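Local coordinates for Fe(2+) transporter FeoB (Escherichia coli, PDB 3I8S), which takes up ferrous iron across the inner membrane in a GTP-driven system, its cytosolic N-terminal domain binding and slowly hydrolysing GTP, at residues I6-N11 with L88-V93; T18-L23 with E39-Q44. One frame throughout, in Å; residues are numbered along the deposited sequence.

Interaction 1 of 2, residues I6-N11 with L88-V93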
ATOM      1  N   ILE A   6      -5.261  -7.325 -10.620  1.00 22.93           N
ATOM      2  CA  ILE A   6      -5.021  -6.066  -9.923  1.00 23.34           C
ATOM      3  C   ILE A   6      -5.835  -5.975  -8.622  1.00 24.35           C
ATOM      4  O   ILE A   6      -7.066  -6.204  -8.612  1.00 24.61           O
ATOM      5  CB  ILE A   6      -5.339  -4.870 -10.822  1.00 22.61           C
ATOM      6  CG1 ILE A   6      -4.588  -4.961 -12.134  1.00 23.99           C
ATOM      7  CG2 ILE A   6      -5.044  -3.572 -10.031  1.00 24.26           C
ATOM      8  CD1 ILE A   6      -4.791  -3.802 -13.012  1.00 24.50           C
ATOM      9  N   GLY A   7      -5.135  -5.657  -7.511  1.00 23.37           N
ATOM     10  CA  GLY A   7      -5.768  -5.400  -6.222  1.00 24.93           C
ATOM     11  C   GLY A   7      -6.090  -3.912  -6.125  1.00 24.71           C
ATOM     12  O   GLY A   7      -5.181  -3.074  -6.361  1.00 26.35           O
ATOM     13  N   LEU A   8      -7.327  -3.582  -5.780  1.00 24.50           N
ATOM     14  CA  LEU A   8      -7.712  -2.185  -5.523  1.00 24.22           C
ATOM     15  C   LEU A   8      -7.780  -1.900  -4.016  1.00 24.31           C
ATOM     16  O   LEU A   8      -8.474  -2.560  -3.233  1.00 24.66           O
ATOM     17  CB  LEU A   8      -9.002  -1.887  -6.238  1.00 24.92           C
ATOM     18  CG  LEU A   8      -9.461  -0.449  -6.266  1.00 23.66           C
ATOM     19  CD1 LEU A   8      -8.525   0.391  -7.189  1.00 23.55           C
ATOM     20  CD2 LEU A   8     -10.970  -0.414  -6.626  1.00 24.26           C
ATOM     21  N   ILE A   9      -6.960  -0.953  -3.576  1.00 25.13           N
ATOM     22  CA  ILE A   9      -6.762  -0.777  -2.152  1.00 26.32           C
ATOM     23  C   ILE A   9      -6.670   0.707  -1.828  1.00 25.98           C
ATOM     24  O   ILE A   9      -6.056   1.481  -2.583  1.00 24.35           O
ATOM     25  CB  ILE A   9      -5.472  -1.464  -1.641  1.00 26.24           C
ATOM     26  CG1 ILE A   9      -5.538  -1.515  -0.078  1.00 30.62           C
ATOM     27  CG2 ILE A   9      -4.243  -0.825  -2.322  1.00 28.88           C
ATOM     28  CD1 ILE A   9      -4.551  -2.442   0.628  1.00 30.84           C
ATOM     29  N   GLY A  10      -7.290   1.066  -0.717  1.00 24.25           N
ATOM     30  CA  GLY A  10      -7.241   2.407  -0.222  1.00 24.32           C
ATOM     31  C   GLY A  10      -7.884   2.522   1.125  1.00 23.55           C
ATOM     32  O   GLY A  10      -8.418   1.560   1.657  1.00 24.28           O
ATOM     33  N   ASN A  11      -7.904   3.738   1.646  1.00 21.77           N
ATOM     34  CA  ASN A  11      -8.532   4.010   2.904  1.00 22.46           C
ATOM     35  C   ASN A  11     -10.072   3.968   2.735  1.00 21.93           C
ATOM     36  O   ASN A  11     -10.584   4.032   1.626  1.00 22.76           O
ATOM     37  CB  ASN A  11      -8.140   5.400   3.426  1.00 21.42           C
ATOM     38  CG  ASN A  11      -6.686   5.451   4.015  1.00 24.37           C
ATOM     39  OD1 ASN A  11      -5.720   4.870   3.497  1.00 27.37           O
ATOM     40  ND2 ASN A  11      -6.570   6.145   5.077  1.00 27.68           N
ATOM     41  N   LEU A  88      -0.229  -6.444  -9.778  1.00 25.17           N
ATOM     42  CA  LEU A  88      -0.019  -5.093  -9.306  1.00 26.15           C
ATOM     43  C   LEU A  88      -1.209  -4.631  -8.512  1.00 26.38           C
ATOM     44  O   LEU A  88      -2.258  -5.278  -8.525  1.00 24.51           O
ATOM     45  CB  LEU A  88       0.203  -4.114 -10.440  1.00 27.92           C
ATOM     46  CG  LEU A  88      -0.933  -3.814 -11.372  1.00 29.07           C
ATOM     47  CD1 LEU A  88      -0.756  -2.412 -11.972  1.00 29.24           C
ATOM     48  CD2 LEU A  88      -0.920  -4.888 -12.422  1.00 31.34           C
ATOM     49  N   LEU A  89      -1.039  -3.461  -7.882  1.00 25.23           N
ATOM     50  CA  LEU A  89      -2.054  -2.839  -7.046  1.00 25.28           C
ATOM     51  C   LEU A  89      -2.326  -1.442  -7.578  1.00 25.61           C
ATOM     52  O   LEU A  89      -1.408  -0.766  -8.078  1.00 26.43           O
ATOM     53  CB  LEU A  89      -1.546  -2.688  -5.624  1.00 25.48           C
ATOM     54  CG  LEU A  89      -1.140  -3.925  -4.901  1.00 29.15           C
ATOM     55  CD1 LEU A  89      -0.612  -3.462  -3.523  1.00 31.85           C
ATOM     56  CD2 LEU A  89      -2.358  -4.824  -4.828  1.00 25.83           C
ATOM     57  N   ILE A  90      -3.583  -1.020  -7.515  1.00 24.45           N
ATOM     58  CA  ILE A  90      -3.950   0.380  -7.729  1.00 23.82           C
ATOM     59  C   ILE A  90      -4.345   0.859  -6.369  1.00 22.84           C
ATOM     60  O   ILE A  90      -5.285   0.325  -5.735  1.00 23.62           O
ATOM     61  CB  ILE A  90      -5.105   0.594  -8.747  1.00 24.31           C
ATOM     62  CG1 ILE A  90      -4.621   0.134 -10.130  1.00 24.93           C
ATOM     63  CG2 ILE A  90      -5.544   2.095  -8.767  1.00 23.72           C
ATOM     64  CD1 ILE A  90      -5.713   0.055 -11.123  1.00 25.04           C
ATOM     65  N   ASN A  91      -3.593   1.838  -5.903  1.00 23.80           N
ATOM     66  CA  ASN A  91      -3.791   2.429  -4.601  1.00 23.53           C
ATOM     67  C   ASN A  91      -4.519   3.735  -4.742  1.00 23.53           C
ATOM     68  O   ASN A  91      -3.950   4.689  -5.248  1.00 24.46           O
ATOM     69  CB  ASN A  91      -2.443   2.599  -3.909  1.00 24.17           C
ATOM     70  CG  ASN A  91      -2.531   3.312  -2.549  1.00 23.67           C
ATOM     71  OD1 ASN A  91      -3.535   3.243  -1.790  1.00 26.64           O
ATOM     72  ND2 ASN A  91      -1.442   3.974  -2.226  1.00 21.23           N
ATOM     73  N   VAL A  92      -5.777   3.740  -4.343  1.00 22.87           N
ATOM     74  CA  VAL A  92      -6.647   4.944  -4.440  1.00 22.95           C
ATOM     75  C   VAL A  92      -6.372   5.855  -3.272  1.00 24.07           C
ATOM     76  O   VAL A  92      -6.545   5.450  -2.123  1.00 25.61           O
ATOM     77  CB  VAL A  92      -8.111   4.572  -4.561  1.00 24.05           C
ATOM     78  CG1 VAL A  92      -8.902   5.828  -4.812  1.00 23.38           C
ATOM     79  CG2 VAL A  92      -8.289   3.544  -5.698  1.00 27.94           C
ATOM     80  N   VAL A  93      -5.883   7.059  -3.557  1.00 22.36           N
ATOM     81  CA  VAL A  93      -5.417   7.992  -2.543  1.00 22.83           C
ATOM     82  C   VAL A  93      -6.222   9.260  -2.606  1.00 22.96           C
ATOM     83  O   VAL A  93      -6.334   9.882  -3.640  1.00 23.70           O
ATOM     84  CB  VAL A  93      -3.891   8.306  -2.712  1.00 21.94           C
ATOM     85  CG1 VAL A  93      -3.449   9.541  -1.828  1.00 21.39           C
ATOM     86  CG2 VAL A  93      -3.079   7.025  -2.438  1.00 22.29           C
TER
HETATM   87  O   HOH W   1      -6.332   5.678   0.390  1.00 15.22           O

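Interaction 2 of 2, residues T18-L23 with E39-Q44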
ATOM      1  N   THR A  18     -16.277   3.918  -5.935  1.00 26.27           N
ATOM      2  CA  THR A  18     -16.769   4.520  -7.173  0.50 26.37           C
ATOM      3  C   THR A  18     -15.835   4.177  -8.342  1.00 25.08           C
ATOM      4  O   THR A  18     -16.348   3.898  -9.450  1.00 24.26           O
ATOM      5  CB  THR A  18     -16.949   6.023  -7.066  0.50 26.57           C
ATOM      6  OG1 THR A  18     -15.694   6.606  -6.705  0.50 29.60           O
ATOM      7  CG2 THR A  18     -18.046   6.357  -6.016  0.50 26.45           C
ATOM      8  N   LEU A  19     -14.525   4.166  -8.102  1.00 25.35           N
ATOM      9  CA  LEU A  19     -13.541   3.776  -9.134  1.00 24.92           C
ATOM     10  C   LEU A  19     -13.786   2.327  -9.578  1.00 24.57           C
ATOM     11  O   LEU A  19     -13.770   2.008 -10.765  1.00 24.78           O
ATOM     12  CB  LEU A  19     -12.084   3.981  -8.697  1.00 25.23           C
ATOM     13  CG  LEU A  19     -11.019   3.641  -9.758  1.00 25.26           C
ATOM     14  CD1 LEU A  19     -11.343   4.357 -11.146  1.00 24.29           C
ATOM     15  CD2 LEU A  19      -9.603   3.977  -9.241  1.00 25.76           C
ATOM     16  N   PHE A  20     -13.985   1.458  -8.607  1.00 24.31           N
ATOM     17  CA  PHE A  20     -14.275   0.049  -8.883  1.00 24.68           C
ATOM     18  C   PHE A  20     -15.475  -0.056  -9.815  1.00 24.83           C
ATOM     19  O   PHE A  20     -15.409  -0.734 -10.839  1.00 25.66           O
ATOM     20  CB  PHE A  20     -14.575  -0.715  -7.582  1.00 23.94           C
ATOM     21  CG  PHE A  20     -14.855  -2.155  -7.812  1.00 23.87           C
ATOM     22  CD1 PHE A  20     -13.797  -3.041  -8.059  1.00 23.83           C
ATOM     23  CD2 PHE A  20     -16.136  -2.625  -7.872  1.00 24.05           C
ATOM     24  CE1 PHE A  20     -14.037  -4.375  -8.313  1.00 22.11           C
ATOM     25  CE2 PHE A  20     -16.388  -3.994  -8.127  1.00 25.56           C
ATOM     26  CZ  PHE A  20     -15.312  -4.861  -8.353  1.00 22.65           C
ATOM     27  N   ASN A  21     -16.558   0.621  -9.448  1.00 24.75           N
ATOM     28  CA  ASN A  21     -17.787   0.587 -10.223  1.00 25.78           C
ATOM     29  C   ASN A  21     -17.621   1.184 -11.625  1.00 25.33           C
ATOM     30  O   ASN A  21     -18.160   0.664 -12.598  1.00 25.60           O
ATOM     31  CB  ASN A  21     -18.899   1.287  -9.445  1.00 25.69           C
ATOM     32  CG  ASN A  21     -19.386   0.465  -8.295  1.00 27.43           C
ATOM     33  OD1 ASN A  21     -19.265  -0.761  -8.313  1.00 26.86           O
ATOM     34  ND2 ASN A  21     -19.979   1.126  -7.286  1.00 28.44           N
ATOM     35  N   GLN A  22     -16.838   2.249 -11.721  1.00 25.47           N
ATOM     36  CA  GLN A  22     -16.569   2.898 -13.000  1.00 26.70           C
ATOM     37  C   GLN A  22     -15.785   1.987 -13.934  1.00 26.33           C
ATOM     38  O   GLN A  22     -16.061   1.931 -15.127  1.00 28.08           O
ATOM     39  CB  GLN A  22     -15.779   4.177 -12.769  1.00 27.22           C
ATOM     40  CG  GLN A  22     -16.643   5.284 -12.246  1.00 28.22           C
ATOM     41  CD  GLN A  22     -15.882   6.523 -11.864  1.00 29.83           C
ATOM     42  OE1 GLN A  22     -14.658   6.523 -11.739  1.00 35.19           O
ATOM     43  NE2 GLN A  22     -16.623   7.594 -11.624  1.00 37.18           N
ATOM     44  N   LEU A  23     -14.817   1.271 -13.395  1.00 25.01           N
ATOM     45  CA  LEU A  23     -13.929   0.420 -14.211  1.00 24.67           C
ATOM     46  C   LEU A  23     -14.650  -0.839 -14.695  1.00 24.63           C
ATOM     47  O   LEU A  23     -14.524  -1.251 -15.835  1.00 24.05           O
ATOM     48  CB  LEU A  23     -12.703   0.057 -13.408  1.00 23.61           C
ATOM     49  CG  LEU A  23     -11.662   1.176 -13.318  1.00 24.07           C
ATOM     50  CD1 LEU A  23     -10.594   0.775 -12.331  1.00 22.38           C
ATOM     51  CD2 LEU A  23     -11.082   1.427 -14.715  1.00 24.85           C
ATOM     52  N   GLU A  39     -17.724  -9.198   2.662  1.00 27.83           N
ATOM     53  CA  GLU A  39     -17.944  -9.273   1.203  1.00 28.60           C
ATOM     54  C   GLU A  39     -16.655  -9.138   0.402  1.00 26.38           C
ATOM     55  O   GLU A  39     -15.790  -8.289   0.698  1.00 25.09           O
ATOM     56  CB  GLU A  39     -18.927  -8.186   0.775  1.00 29.86           C
ATOM     57  CG  GLU A  39     -19.042  -7.935  -0.719  1.00 30.02           C
ATOM     58  CD  GLU A  39     -19.513  -6.525  -1.027  1.00 32.65           C
ATOM     59  OE1 GLU A  39     -20.728  -6.387  -1.280  1.00 39.59           O
ATOM     60  OE2 GLU A  39     -18.684  -5.561  -0.966  1.00 40.77           O
ATOM     61  N   ARG A  40     -16.549  -9.971  -0.647  1.00 24.86           N
ATOM     62  CA  ARG A  40     -15.458  -9.930  -1.603  1.00 25.27           C
ATOM     63  C   ARG A  40     -16.067  -9.613  -2.965  1.00 24.17           C
ATOM     64  O   ARG A  40     -16.936 -10.366  -3.419  1.00 23.53           O
ATOM     65  CB  ARG A  40     -14.710 -11.261  -1.632  1.00 24.82           C
ATOM     66  CG  ARG A  40     -13.726 -11.366  -2.770  1.00 24.62           C
ATOM     67  CD  ARG A  40     -12.781 -12.580  -2.699  1.00 28.09           C
ATOM     68  NE  ARG A  40     -11.899 -12.596  -3.896  1.00 27.82           N
ATOM     69  CZ  ARG A  40     -10.700 -13.178  -3.969  1.00 30.94           C
ATOM     70  NH1 ARG A  40     -10.197 -13.866  -2.945  1.00 33.50           N
ATOM     71  NH2 ARG A  40     -10.007 -13.113  -5.083  1.00 32.34           N
ATOM     72  N   LYS A  41     -15.723  -8.460  -3.521  1.00 23.89           N
ATOM     73  CA  LYS A  41     -16.213  -8.040  -4.834  1.00 25.96           C
ATOM     74  C   LYS A  41     -15.051  -8.090  -5.799  1.00 24.32           C
ATOM     75  O   LYS A  41     -13.951  -7.691  -5.440  1.00 24.34           O
ATOM     76  CB  LYS A  41     -16.674  -6.556  -4.807  1.00 26.56           C
ATOM     77  CG  LYS A  41     -18.025  -6.194  -4.128  1.00 31.56           C
ATOM     78  CD  LYS A  41     -18.640  -4.935  -4.893  1.00 31.84           C
ATOM     79  CE  LYS A  41     -19.322  -3.866  -4.004  1.00 33.99           C
ATOM     80  NZ  LYS A  41     -20.790  -3.796  -4.192  1.00 37.11           N
ATOM     81  N   GLU A  42     -15.293  -8.556  -7.014  1.00 23.87           N
ATOM     82  CA  GLU A  42     -14.317  -8.446  -8.071  1.00 24.83           C
ATOM     83  C   GLU A  42     -15.020  -8.287  -9.388  1.00 22.62           C
ATOM     84  O   GLU A  42     -16.225  -8.505  -9.477  1.00 22.92           O
ATOM     85  CB  GLU A  42     -13.307  -9.591  -8.032  1.00 25.65           C
ATOM     86  CG  GLU A  42     -13.759 -10.926  -8.290  1.00 26.99           C
ATOM     87  CD  GLU A  42     -12.560 -11.899  -8.193  1.00 30.80           C
ATOM     88  OE1 GLU A  42     -11.873 -11.934  -7.129  1.00 36.32           O
ATOM     89  OE2 GLU A  42     -12.336 -12.622  -9.171  1.00 34.85           O
ATOM     90  N   GLY A  43     -14.294  -7.800 -10.376  1.00 21.95           N
ATOM     91  CA  GLY A  43     -14.874  -7.499 -11.662  1.00 22.29           C
ATOM     92  C   GLY A  43     -13.855  -7.528 -12.750  1.00 22.30           C
ATOM     93  O   GLY A  43     -12.672  -7.787 -12.511  1.00 24.37           O
ATOM     94  N   GLN A  44     -14.306  -7.286 -13.962  1.00 23.52           N
ATOM     95  CA  GLN A  44     -13.437  -7.365 -15.120  1.00 24.13           C
ATOM     96  C   GLN A  44     -13.471  -6.086 -15.903  1.00 23.17           C
ATOM     97  O   GLN A  44     -14.491  -5.406 -15.959  1.00 23.73           O
ATOM     98  CB  GLN A  44     -13.849  -8.512 -16.053  1.00 25.22           C
ATOM     99  CG  GLN A  44     -13.949  -9.843 -15.380  1.00 30.30           C
ATOM    100  CD  GLN A  44     -12.839 -10.773 -15.748  1.00 38.00           C
ATOM    101  OE1 GLN A  44     -12.716 -11.175 -16.914  1.00 39.47           O
ATOM    102  NE2 GLN A  44     -12.052 -11.181 -14.756  1.00 43.10           N
TER
HETATM  103  O   HOH W   2     -20.374  -2.644  -6.729  1.00 27.13           O

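Interaction 1 of 2, residues I6-N11 with L88-V93
G7 and I9 face the 88-93 strand with both their N-H and C=O groups and make all four backbone hydrogen bonds of this parallel pair. G7 N gives to L88 O at 3.1 Å, and I90 N returns a bond to G7 O at 2.8 Å. The same alternation repeats two residues on, where I9 N gives to I90 O at 3.0 Å and V92 N to I9 O. I90 is thus held through its N-H and its C=O by two different residues. Past that last bond no further direct backbone bond joins the two: N11 N and V92 O are 4.4 Å apart, and N11 N gives instead to water 1 at 2.8 Å.

These are two central strands of the G domain's P-loop NTPase sheet, and G10 and N11, where the first gives way to the loop, belong to the GTP site.

On one face of the sheet lie I6, L8, L88, I90 and V92, branched apolar residues suited to a buried layer. I6 and L88 run side by side, CG1 of I6 against CD2 of L88, while the other branch of I6, CG2, meets I90 CG1 at 3.7 Å. In L8, chi1 of -171° and chi2 of 70° together bring CD1 across to I90 CB and tightly onto V92 CG2, at 3.5 Å. On the opposite face G7, without a side chain, leaves room for L89, whose CD2 lies 3.7 Å from G7 CA.

Helix 16-24 packs over the L8 and V92 face through K16, L19 and F20, whereas L108 of helix 98-111 covers I9 and L89. Strand 51-56 flanks 6-10 on its other edge, bonding to the backbone of I6 and L8, and N11 O accepts from S14 OG within the phosphate-binding loop.

Interaction 2 of 2, residues T18-L23 with E39-Q44
F20 reaches from helix 18-23 to the 39-44 strand and meets it with the far end of its ring. A chi1 of -179° swings the ring away from the backbone N and out toward the strand, and CZ comes to 3.6 Å from E42 C and 3.7 Å from G43 N. The E42 carbonyl carbon lies in the plane of the ring, at its edge, so the phenyl group meets the peptide edge-on. G43 suits this place because it has no side chain to stand between the strand and the ring.

K41 crosses the ring obliquely, its CD 4.1 Å from F20 CE2. Its chain is bent at chi2, chi3 and chi4, which lets the methylenes pass the phenyl group while carrying the ammonium onward to water. Water 2 accepts from K41 NZ at 2.8 Å and donates to N21 OD1 at 2.7 Å, joining strand to helix by a polar bridge; N21 OD1 is also bonded by Q28 NE2. A long salt bridge, 3.9 Å, runs from K41 NZ to E39 OE1.

The side chain of E42 leaves the strand on the side away from the helix. Its OE1 takes a 3.0 Å hydrogen bond from R40 NH2, nearly in the guanidinium plane, and a weak one from R40 NE, while OE2 forms a salt bridge with R29 on strand 28-32. W33 adds a cation-pi contact to R40.

L54 and D56 of strand 51-56 also touch F20. E39, at the start of this strand pair's 39-44 member, probably takes part in GTP binding. A helix following the P-loop packs here across the sheet onto the strand that follows the probable first switch segment, as in GTPases of the TRAFAC class.

From the N terminus, strand 4-10 runs into the phosphate-binding loop and then helix 16-24, so only that loop and the start of the helix separate the first segments of the two interactions. The chain next forms strand 28-32 and returns as 39-46, where interaction 2 closes a short loop of 15 residues. Strand 51-56 and helix 72-83 follow before 88-94 pairs with 4-10, and interaction 1 closes the larger loop of 76 residues, inside which interaction 2 is nested. Both contacts reach the same sheet, one at its centre and the other nearer its 28-32 edge. Helix 16-24 ties them: F20 CB packs on L8 CD2 at 3.7 Å, and L19 CD2 on V92 CG2.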